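Local coordinates for protein beta-porphyranase A (Bacteroides plebeius, PDB 4AW7) that cleaves the sulfated red-algal polysaccharide porphyran at linkages between beta-D-galactose and alpha-L-galactose-6-sulfate, releasing mostly disaccharides, at residues 120-125 against 173-177; 127-132 against 178-184; 305-309 against 472-476; 498-504 against 583-588. All blocks are in the same frame, centred on the assembly; numbering follows the deposited sequence.

Interaction 1: 120-125 against 173-177; sequences VQAAGA and SIGKH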
# COMPACT_ATOMS: atom_id res chain seq x y z
N VAL A 120 27.17 -12.18 8.80
CA VAL A 120 26.22 -11.13 8.54
C VAL A 120 26.90 -9.79 8.18
O VAL A 120 26.44 -9.05 7.32
CB VAL A 120 25.33 -10.95 9.80
CG1 VAL A 120 24.50 -9.78 9.70
CG2 VAL A 120 24.44 -12.19 10.05
N GLN A 121 28.02 -9.48 8.84
CA GLN A 121 28.75 -8.26 8.49
C GLN A 121 29.32 -8.35 7.07
O GLN A 121 29.17 -7.41 6.29
CB GLN A 121 29.81 -7.95 9.58
CG GLN A 121 29.15 -7.47 10.92
CD GLN A 121 28.30 -6.15 10.73
OE1 GLN A 121 28.81 -5.24 10.16
NE2 GLN A 121 27.03 -6.09 11.14
N ALA A 122 29.86 -9.50 6.66
CA ALA A 122 30.35 -9.68 5.31
C ALA A 122 29.20 -9.60 4.30
O ALA A 122 29.39 -9.10 3.19
CB ALA A 122 31.15 -11.00 5.12
N ALA A 123 28.05 -10.17 4.63
CA ALA A 123 26.90 -10.12 3.74
C ALA A 123 26.51 -8.67 3.49
O ALA A 123 26.26 -8.28 2.35
CB ALA A 123 25.73 -10.93 4.33
N GLY A 124 26.45 -7.88 4.55
CA GLY A 124 26.13 -6.47 4.44
C GLY A 124 27.17 -5.70 3.64
O GLY A 124 26.85 -4.88 2.76
N ALA A 125 28.44 -5.96 3.94
CA ALA A 125 29.52 -5.33 3.18
C ALA A 125 29.43 -5.64 1.70
O ALA A 125 29.67 -4.77 0.86
CB ALA A 125 30.90 -5.76 3.74
N SER A 173 22.38 -5.28 8.76
CA SER A 173 23.72 -5.13 8.26
C SER A 173 23.74 -4.48 6.89
O SER A 173 24.58 -3.64 6.56
CB SER A 173 24.41 -6.50 8.23
OG SER A 173 25.71 -6.33 7.71
N ILE A 174 22.80 -4.86 6.04
CA ILE A 174 22.72 -4.31 4.69
C ILE A 174 22.43 -2.82 4.78
O ILE A 174 23.10 -2.02 4.11
CB ILE A 174 21.67 -5.06 3.85
CG1 ILE A 174 22.18 -6.47 3.52
CG2 ILE A 174 21.33 -4.25 2.57
CD1 ILE A 174 21.14 -7.43 3.03
N GLY A 175 21.42 -2.44 5.55
CA GLY A 175 21.09 -1.01 5.70
C GLY A 175 22.29 -0.23 6.24
O GLY A 175 22.62 0.84 5.73
N LYS A 176 22.95 -0.77 7.25
CA LYS A 176 24.08 -0.08 7.85
C LYS A 176 25.18 0.14 6.83
O LYS A 176 25.73 1.28 6.69
CB LYS A 176 24.62 -0.87 9.03
CG LYS A 176 25.72 -0.12 9.76
CD LYS A 176 26.25 -0.96 10.92
CE LYS A 176 27.07 -2.16 10.42
NZ LYS A 176 27.77 -2.93 11.50
N HIS A 177 25.53 -0.89 6.09
CA HIS A 177 26.63 -0.79 5.15
C HIS A 177 26.32 0.11 3.96
O HIS A 177 27.15 0.91 3.53
CB HIS A 177 27.07 -2.16 4.67
CG HIS A 177 27.86 -2.94 5.68
ND1 HIS A 177 27.28 -3.71 6.66
CD2 HIS A 177 29.20 -3.11 5.80
CE1 HIS A 177 28.23 -4.30 7.37
NE2 HIS A 177 29.41 -3.96 6.86

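Interaction 2: 127-132 against 178-184; sequences SAEYYS and IHNNPRL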
# COMPACT_ATOMS: atom_id res chain seq x y z
N SER A 127 26.68 -6.24 -0.09
CA SER A 127 25.66 -5.45 -0.78
C SER A 127 26.22 -4.10 -1.17
O SER A 127 25.98 -3.62 -2.28
CB SER A 127 24.38 -5.30 0.06
OG SER A 127 24.53 -4.51 1.23
N ALA A 128 26.95 -3.46 -0.25
CA ALA A 128 27.54 -2.15 -0.53
C ALA A 128 28.63 -2.21 -1.58
O ALA A 128 28.70 -1.34 -2.44
CB ALA A 128 28.00 -1.47 0.72
N GLU A 129 29.44 -3.27 -1.58
CA GLU A 129 30.46 -3.40 -2.59
C GLU A 129 29.85 -3.64 -3.99
O GLU A 129 30.29 -3.05 -4.99
CB GLU A 129 31.41 -4.51 -2.12
CG GLU A 129 32.52 -4.90 -3.07
CD GLU A 129 33.65 -3.88 -3.21
OE1 GLU A 129 33.64 -2.85 -2.52
OE2 GLU A 129 34.56 -4.18 -4.01
N TYR A 130 28.84 -4.50 -4.07
CA TYR A 130 28.18 -4.82 -5.31
C TYR A 130 27.54 -3.55 -5.89
O TYR A 130 27.80 -3.20 -7.05
CB TYR A 130 27.06 -5.86 -5.04
CG TYR A 130 26.23 -6.18 -6.26
CD1 TYR A 130 26.73 -6.96 -7.29
CD2 TYR A 130 24.92 -5.69 -6.39
CE1 TYR A 130 25.96 -7.26 -8.39
CE2 TYR A 130 24.17 -6.00 -7.48
CZ TYR A 130 24.68 -6.77 -8.48
OH TYR A 130 23.95 -7.08 -9.61
N TYR A 131 26.74 -2.83 -5.11
CA TYR A 131 26.05 -1.66 -5.64
C TYR A 131 26.97 -0.47 -5.88
O TYR A 131 26.78 0.27 -6.85
CB TYR A 131 24.85 -1.32 -4.76
CG TYR A 131 23.67 -2.28 -4.92
CD1 TYR A 131 23.12 -2.55 -6.16
CD2 TYR A 131 23.10 -2.91 -3.81
CE1 TYR A 131 22.05 -3.39 -6.30
CE2 TYR A 131 22.01 -3.75 -3.94
CZ TYR A 131 21.50 -4.01 -5.17
OH TYR A 131 20.40 -4.85 -5.32
N SER A 132 27.95 -0.24 -5.01
CA SER A 132 28.83 0.93 -5.19
C SER A 132 29.76 0.78 -6.38
O SER A 132 30.29 1.80 -6.85
CB SER A 132 29.57 1.27 -3.91
OG SER A 132 30.53 0.29 -3.64
N ILE A 178 25.11 0.03 3.42
CA ILE A 178 24.71 0.89 2.31
C ILE A 178 24.74 2.35 2.75
O ILE A 178 25.29 3.24 2.04
CB ILE A 178 23.35 0.43 1.73
CG1 ILE A 178 23.59 -0.85 0.92
CG2 ILE A 178 22.75 1.56 0.85
CD1 ILE A 178 22.35 -1.46 0.30
N HIS A 179 24.17 2.65 3.91
CA HIS A 179 24.12 4.04 4.37
C HIS A 179 25.50 4.61 4.70
O HIS A 179 25.73 5.83 4.59
CB HIS A 179 23.20 4.22 5.54
CG HIS A 179 21.77 3.95 5.20
ND1 HIS A 179 20.90 3.32 6.07
CD2 HIS A 179 21.06 4.18 4.06
CE1 HIS A 179 19.71 3.21 5.49
NE2 HIS A 179 19.78 3.71 4.27
N ASN A 180 26.43 3.74 5.10
CA ASN A 180 27.79 4.19 5.40
C ASN A 180 28.69 4.22 4.18
O ASN A 180 29.88 4.53 4.31
CB ASN A 180 28.42 3.29 6.48
CG ASN A 180 27.97 3.66 7.89
OD1 ASN A 180 27.69 4.83 8.20
ND2 ASN A 180 28.00 2.66 8.79
N ASN A 181 28.16 3.96 2.99
CA ASN A 181 28.89 4.06 1.73
C ASN A 181 28.46 5.38 1.06
O ASN A 181 27.31 5.52 0.63
CB ASN A 181 28.62 2.85 0.82
CG ASN A 181 29.44 2.88 -0.43
OD1 ASN A 181 29.28 3.77 -1.28
ND2 ASN A 181 30.30 1.89 -0.60
N PRO A 182 29.37 6.39 0.98
CA PRO A 182 28.92 7.70 0.45
C PRO A 182 28.49 7.68 -1.02
O PRO A 182 27.77 8.58 -1.46
CB PRO A 182 30.15 8.62 0.65
CG PRO A 182 31.29 7.67 0.87
CD PRO A 182 30.75 6.45 1.50
N ARG A 183 28.91 6.68 -1.79
CA ARG A 183 28.45 6.55 -3.17
C ARG A 183 26.99 6.11 -3.28
O ARG A 183 26.34 6.36 -4.29
CB ARG A 183 29.32 5.60 -3.95
CG ARG A 183 30.66 6.22 -4.28
CD ARG A 183 31.60 5.26 -4.90
NE ARG A 183 31.21 4.55 -6.13
CZ ARG A 183 31.16 5.10 -7.34
NH1 ARG A 183 31.41 6.39 -7.53
NH2 ARG A 183 30.88 4.34 -8.37
N LEU A 184 26.49 5.43 -2.26
CA LEU A 184 25.09 4.92 -2.26
C LEU A 184 24.15 5.69 -1.35
O LEU A 184 22.95 5.74 -1.63
CB LEU A 184 25.10 3.47 -1.79
CG LEU A 184 25.91 2.53 -2.64
CD1 LEU A 184 25.93 1.11 -2.06
CD2 LEU A 184 25.44 2.50 -4.09

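Interaction 3: 305-309 against 472-476; sequences MERQD and IRNKY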
# COMPACT_ATOMS: atom_id res chain seq x y z
N MET A 305 -3.39 5.96 -1.91
CA MET A 305 -3.37 7.36 -2.36
C MET A 305 -3.40 8.33 -1.20
O MET A 305 -2.70 9.35 -1.20
CB MET A 305 -4.53 7.63 -3.32
CG MET A 305 -4.24 7.07 -4.72
SD MET A 305 -5.68 7.31 -5.78
CE MET A 305 -4.95 7.03 -7.37
N GLU A 306 -4.18 8.00 -0.17
CA GLU A 306 -4.29 8.82 1.04
C GLU A 306 -3.06 8.73 1.93
O GLU A 306 -3.02 9.45 2.94
CB GLU A 306 -5.52 8.41 1.83
CG GLU A 306 -6.82 8.90 1.21
CD GLU A 306 -6.95 10.41 1.26
OE1 GLU A 306 -6.92 10.97 2.38
OE2 GLU A 306 -7.08 11.07 0.22
N ARG A 307 -2.06 7.97 1.55
CA ARG A 307 -0.81 7.86 2.29
C ARG A 307 0.40 8.39 1.48
O ARG A 307 1.55 8.11 1.82
CB ARG A 307 -0.54 6.43 2.73
CG ARG A 307 -1.64 5.84 3.59
CD ARG A 307 -1.23 4.51 4.13
NE ARG A 307 -2.33 3.87 4.84
CZ ARG A 307 -2.49 3.78 6.16
NH1 ARG A 307 -1.57 4.22 7.00
NH2 ARG A 307 -3.58 3.19 6.63
N GLN A 308 0.14 9.12 0.39
CA GLN A 308 1.24 9.44 -0.54
C GLN A 308 2.44 10.10 0.15
O GLN A 308 3.59 9.86 -0.22
CB GLN A 308 0.74 10.32 -1.69
CG GLN A 308 1.75 10.40 -2.82
CD GLN A 308 1.32 11.38 -3.88
OE1 GLN A 308 0.33 11.16 -4.59
NE2 GLN A 308 2.08 12.47 -4.02
N ASP A 309 2.17 10.97 1.11
CA ASP A 309 3.19 11.68 1.84
C ASP A 309 4.03 10.80 2.74
O ASP A 309 5.08 11.25 3.22
CB ASP A 309 2.61 12.84 2.66
CG ASP A 309 1.51 12.45 3.61
OD1 ASP A 309 0.78 11.48 3.38
OD2 ASP A 309 1.33 13.19 4.61
N ILE A 472 -5.16 21.27 4.28
CA ILE A 472 -3.97 20.47 4.50
C ILE A 472 -4.29 19.37 5.50
O ILE A 472 -4.70 19.66 6.62
CB ILE A 472 -2.76 21.29 5.00
CG1 ILE A 472 -2.46 22.44 4.01
CG2 ILE A 472 -1.56 20.37 5.23
CD1 ILE A 472 -1.25 23.30 4.40
N ARG A 473 -4.12 18.12 5.07
CA ARG A 473 -4.32 16.96 5.93
C ARG A 473 -3.04 16.62 6.67
O ARG A 473 -2.01 16.36 6.05
CB ARG A 473 -4.78 15.74 5.13
CG ARG A 473 -5.20 14.54 5.98
CD ARG A 473 -4.09 13.66 6.46
NE ARG A 473 -3.54 12.76 5.44
CZ ARG A 473 -2.26 12.62 5.15
NH1 ARG A 473 -1.36 13.49 5.53
NH2 ARG A 473 -1.87 11.58 4.43
N ASN A 474 -3.08 16.67 8.00
CA ASN A 474 -1.98 16.21 8.83
C ASN A 474 -2.47 15.10 9.73
O ASN A 474 -3.62 15.07 10.14
CB ASN A 474 -1.35 17.35 9.63
CG ASN A 474 -0.35 18.13 8.79
OD1 ASN A 474 -0.61 19.30 8.45
ND2 ASN A 474 0.75 17.50 8.44
N LYS A 475 -1.56 14.18 10.05
CA LYS A 475 -1.81 13.10 10.99
C LYS A 475 -0.96 13.32 12.22
O LYS A 475 0.22 13.70 12.12
CB LYS A 475 -1.45 11.74 10.37
CG LYS A 475 -2.38 11.36 9.24
CD LYS A 475 -1.99 10.02 8.62
CE LYS A 475 -2.91 9.64 7.52
NZ LYS A 475 -2.62 8.29 7.04
N TYR A 476 -1.56 13.04 13.38
CA TYR A 476 -0.90 13.21 14.67
C TYR A 476 -0.98 11.87 15.40
O TYR A 476 -2.02 11.24 15.43
CB TYR A 476 -1.54 14.32 15.47
CG TYR A 476 -1.48 15.64 14.78
CD1 TYR A 476 -0.37 16.44 14.87
CD2 TYR A 476 -2.54 16.09 14.02
CE1 TYR A 476 -0.30 17.67 14.26
CE2 TYR A 476 -2.47 17.32 13.35
CZ TYR A 476 -1.36 18.12 13.50
OH TYR A 476 -1.27 19.36 12.90
O HOH W 1 -4.81 7.85 5.39
O HOH W 2 -5.43 10.71 4.77

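Interaction 4: 498-504 against 583-588; sequences IESGSGR and LQVEKY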
# COMPACT_ATOMS: atom_id res chain seq x y z
N ILE A 498 -0.64 19.74 17.77
CA ILE A 498 -1.74 19.85 16.82
C ILE A 498 -1.98 21.28 16.40
O ILE A 498 -2.10 22.18 17.22
CB ILE A 498 -3.03 19.21 17.39
CG1 ILE A 498 -2.76 17.66 17.60
CG2 ILE A 498 -4.26 19.56 16.49
CD1 ILE A 498 -3.93 16.79 17.74
N GLU A 499 -2.00 21.52 15.10
CA GLU A 499 -2.52 22.77 14.55
C GLU A 499 -3.96 22.66 14.29
O GLU A 499 -4.39 22.04 13.30
CB GLU A 499 -1.86 23.17 13.25
CG GLU A 499 -0.55 23.76 13.41
CD GLU A 499 -0.16 24.58 12.19
OE1 GLU A 499 -1.01 25.31 11.61
OE2 GLU A 499 1.03 24.51 11.86
N SER A 500 -4.78 23.21 15.17
CA SER A 500 -6.22 23.21 14.98
C SER A 500 -6.63 24.37 14.10
O SER A 500 -5.82 25.19 13.73
CB SER A 500 -6.96 23.12 16.28
OG SER A 500 -8.34 22.97 16.03
N GLY A 501 -7.90 24.42 13.74
CA GLY A 501 -8.40 25.48 12.88
C GLY A 501 -9.77 25.13 12.39
O GLY A 501 -10.59 24.53 13.12
N SER A 502 -10.06 25.54 11.16
CA SER A 502 -11.32 25.23 10.53
C SER A 502 -11.11 24.14 9.49
O SER A 502 -10.02 24.08 8.90
CB SER A 502 -11.90 26.45 9.88
OG SER A 502 -12.15 27.43 10.87
N GLY A 503 -12.13 23.32 9.27
CA GLY A 503 -12.01 22.18 8.37
C GLY A 503 -12.71 20.97 8.95
O GLY A 503 -13.86 21.05 9.37
N ARG A 504 -12.00 19.85 8.95
CA ARG A 504 -12.53 18.56 9.37
C ARG A 504 -11.51 17.84 10.25
O ARG A 504 -10.33 18.14 10.24
CB ARG A 504 -12.85 17.68 8.19
CG ARG A 504 -13.86 18.29 7.26
CD ARG A 504 -14.22 17.36 6.11
NE ARG A 504 -13.09 16.98 5.25
CZ ARG A 504 -12.68 17.66 4.18
NH1 ARG A 504 -13.24 18.79 3.83
NH2 ARG A 504 -11.67 17.20 3.47
N LEU A 583 -4.89 10.94 15.14
CA LEU A 583 -5.82 12.01 14.80
C LEU A 583 -5.50 12.53 13.40
O LEU A 583 -4.36 12.83 13.09
CB LEU A 583 -5.77 13.18 15.80
CG LEU A 583 -6.38 12.91 17.16
CD1 LEU A 583 -6.12 14.07 18.09
CD2 LEU A 583 -7.87 12.66 17.02
N GLN A 584 -6.54 12.65 12.57
CA GLN A 584 -6.40 13.24 11.24
C GLN A 584 -7.10 14.60 11.27
O GLN A 584 -8.24 14.69 11.71
CB GLN A 584 -7.02 12.37 10.16
CG GLN A 584 -7.11 13.14 8.87
CD GLN A 584 -7.55 12.33 7.70
OE1 GLN A 584 -6.80 11.46 7.26
NE2 GLN A 584 -8.75 12.64 7.12
N VAL A 585 -6.39 15.62 10.84
CA VAL A 585 -6.91 16.99 10.82
C VAL A 585 -6.76 17.53 9.39
O VAL A 585 -5.68 17.47 8.82
CB VAL A 585 -6.19 17.90 11.81
CG1 VAL A 585 -6.81 19.28 11.81
CG2 VAL A 585 -6.20 17.31 13.23
N GLU A 586 -7.86 18.00 8.83
CA GLU A 586 -7.83 18.64 7.54
C GLU A 586 -8.19 20.10 7.74
O GLU A 586 -9.34 20.46 8.01
CB GLU A 586 -8.78 17.92 6.64
CG GLU A 586 -8.36 16.49 6.36
CD GLU A 586 -9.36 15.83 5.46
OE1 GLU A 586 -10.49 15.58 5.92
OE2 GLU A 586 -9.07 15.64 4.28
N LYS A 587 -7.16 20.95 7.67
CA LYS A 587 -7.28 22.33 8.12
C LYS A 587 -7.14 23.29 6.95
O LYS A 587 -6.17 23.22 6.18
CB LYS A 587 -6.11 22.60 9.09
CG LYS A 587 -6.11 24.00 9.55
CD LYS A 587 -4.98 24.24 10.59
CE LYS A 587 -4.76 25.72 10.71
NZ LYS A 587 -3.79 26.04 11.76
N TYR A 588 -8.07 24.24 6.83
CA TYR A 588 -7.96 25.30 5.86
C TYR A 588 -6.74 26.17 6.12
O TYR A 588 -6.51 26.64 7.23
CB TYR A 588 -9.23 26.15 5.81
CG TYR A 588 -10.39 25.41 5.23
CD1 TYR A 588 -10.36 24.98 3.92
CD2 TYR A 588 -11.50 25.12 5.98
CE1 TYR A 588 -11.41 24.31 3.36
CE2 TYR A 588 -12.58 24.42 5.43
CZ TYR A 588 -12.53 24.00 4.13
OH TYR A 588 -13.61 23.34 3.63
O HOH W 3 -8.04 26.91 9.62
O HOH W 4 -14.63 21.19 5.15

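Interaction 1: 120-125 against 173-177
The imidazole of His177 lies flat over the peptide that joins Gly124 to Ala125, with Ala125 N over the centre of the ring, 3.4 Å above its plane, and Gly124 C nearer the rim. Its CD2 reaches Ala125 CA at 3.4 Å, and its CB rests against the carbonyl oxygen of Gly124. What fixes the rotation of the ring is a bond made back to its own helix: His177 ND1 donates in the ring plane to Ser173 O at 2.7 Å, while the helical bond from His177 N reaches that same oxygen from the opposite face of its carbonyl plane. At the ring edge beside ND1, CE1 meets Gln121 OE1 at 3.0 Å.

These residues show how glycine lets two helices close up. Helices 120-132 and 160-179 flank strand 136-142 of the curled parallel sheet of the catalytic barrel in the sequence, and here their local axes approach to 7.8 Å at a crossing angle of -49°. Gly124 CA sits 4.0 Å from Ile174 CA, and any side chain on Gly124 would run into Ser173 OG and His177 ND1.

Ser173 turns its hydroxyl away from its own amide nitrogen (chi1 178°), which carries OG across the seam to donate to Val120 O at 2.8 Å. That carbonyl also receives the helical bond from Gly124 N, on the other face of its plane. Toward the surface, Gln121 bends at chi2, and Lys176 NZ, arriving at about a right angle, donates to Gln121 OE1.

Interaction 2: 127-132 against 178-184
Leu184 packs into the end of helix 120-132 by stages. Beyond CB, its CG lies 4.1 Å from Ser132 CB; the CD1 branch then fits between Ala128 O and Tyr131 CB, 3.8 Å from the latter, and CD2 lies against the backbone carbonyl carbon of Tyr131. Ile178 extends the apolar seam, its CD1 approaching Tyr131 CD2 at 4.4 Å. The Tyr131 ring packs on against strand 136-142, meeting Phe141 edge-to-face, the side chain lying about 6 Å from a bound potassium ion.

The chain leaving helix 160-179 thus wraps round the C-terminal turn of its neighbour in the barrel's outer layer. There Arg183, bent at chi3, brings its guanidinium edge-on to Ser132 O: NE and NH2 both donate to that one oxygen, each at 3.0 Å, and NH2 is shared with Gly96 O. A positive group here would probably be favoured by the helix dipole. A leucine at Arg183 would probably leave the Ser132 and Gly96 carbonyls without these donors and the loop less firmly tied to the helix end. Ser132 OG, set between its own backbone N and carbonyl carbon (chi1 70°), donates to Ala128 O at 2.7 Å, and Ser132 CB lies 3.4 Å from Asn181 ND2.

Interaction 3: 305-309 against 472-476
Glu306 O and Asp309 OD1 are both held by one nitrogen, Arg473 NH2, which donates to the first at 2.8 Å and to the second at 2.9 Å. Arg473 NH1 completes an end-on, two-pronged salt bridge by donating to Asp309 OD2, also at 2.9 Å and almost straight, with an N-H...O angle of 172°. The acceptors lie near the guanidinium plane, but the carboxylate is twisted 34° against it, each oxygen being met on its syn side. Asp309 OD2 has a second partner in Ser33 OG.

Bends at chi2 and chi3 let the arginine turn its edge to the loop while Lys475 CE, two residues along the strand, covers one face. Arg473 NE donates to water 2 at 2.9 Å. That water lies 2.8 Å from Glu306 OE1, whose stronger partner is Arg30. A second water accepts from Lys475 NZ and reaches Glu306 O only weakly. Lys475 NZ also stands over a face of the Arg307 guanidinium, 4.2 Å from NH1, a like-charge approach probably eased by Glu248, Asp252 and Glu255, which form salt bridges with Arg307; its NE also bonds Asn303 OD1.

The pattern is that of an interdomain seam: a type I turn, Met305 to Gln308, leaves helix 293-305 of the catalytic barrel, and a buried arginine from strand 469-484 of a neighbouring beta sheet reads both its carbonyl and its following aspartate.

Interaction 4: 498-504 against 583-588
Strands 503-514 and 577-589 pair antiparallel in a five-stranded sheet, where Arg504 and Glu586 form a hydrogen-bonded pair: Arg504 N donates to Glu586 O at 2.9 Å and Glu586 N to Arg504 O at 2.8 Å. A further bond runs from Tyr588 N to Ser502 O. Between them Gly503 faces Lys587 in a non-hydrogen-bonded pair, its CA 3.2 Å from Glu586 O. The backbone angles of Gly503 call for glycine.

On the face they share, Arg504 NE donates to OE1 of the modelled conformer of Glu586 from above the carboxylate plane at 3.0 Å, the two flat groups standing 85° apart. Each charge has a further, stronger partner, Asp374 for Arg504 and Arg30 for Glu586.

Residues 498-504 form a beta arch, carrying the chain from strand 491-498 in one sheet of the C-terminal beta sandwich to strand 503-514 in the facing one. Ile498 and Leu583 meet in the interior between the sheets, CD1 to CD1 at 3.5 Å. Lys587, extended throughout with CG opposite its amide nitrogen (chi1 177°), runs under the arch; NZ donates to Ser500 O at 3.0 Å and, in the modelled conformer of Glu499, makes a salt bridge at 2.9 Å to the anti lone pair of OE1. An alanine in place of Lys587 would probably leave Ser500 O and the Glu499 carboxylate without this donor and open a gap beneath Gly501.

From the N terminus, helix 120-132 comes first and supplies one side of both interaction 1 and interaction 2; helix 160-179 and its trailing loop supply the other. The two closures cross, since segments of one alternate with those of the other, and they touch, binding successive turns of the same helix pair, with strand 136-142 between them in the sequence. Interaction 3 opens only afterwards, closing a long loop from the turn before barrel strand 311-316 to strand 469-484 of the five-stranded sheet; it lies about 17 Å, nearest atoms, from interaction 2. Interaction 4 follows in series, closing the loop from 498-504 to 583-588. Strands 469-484 and 577-589 are neighbours, so interactions 3 and 4 meet in one sheet.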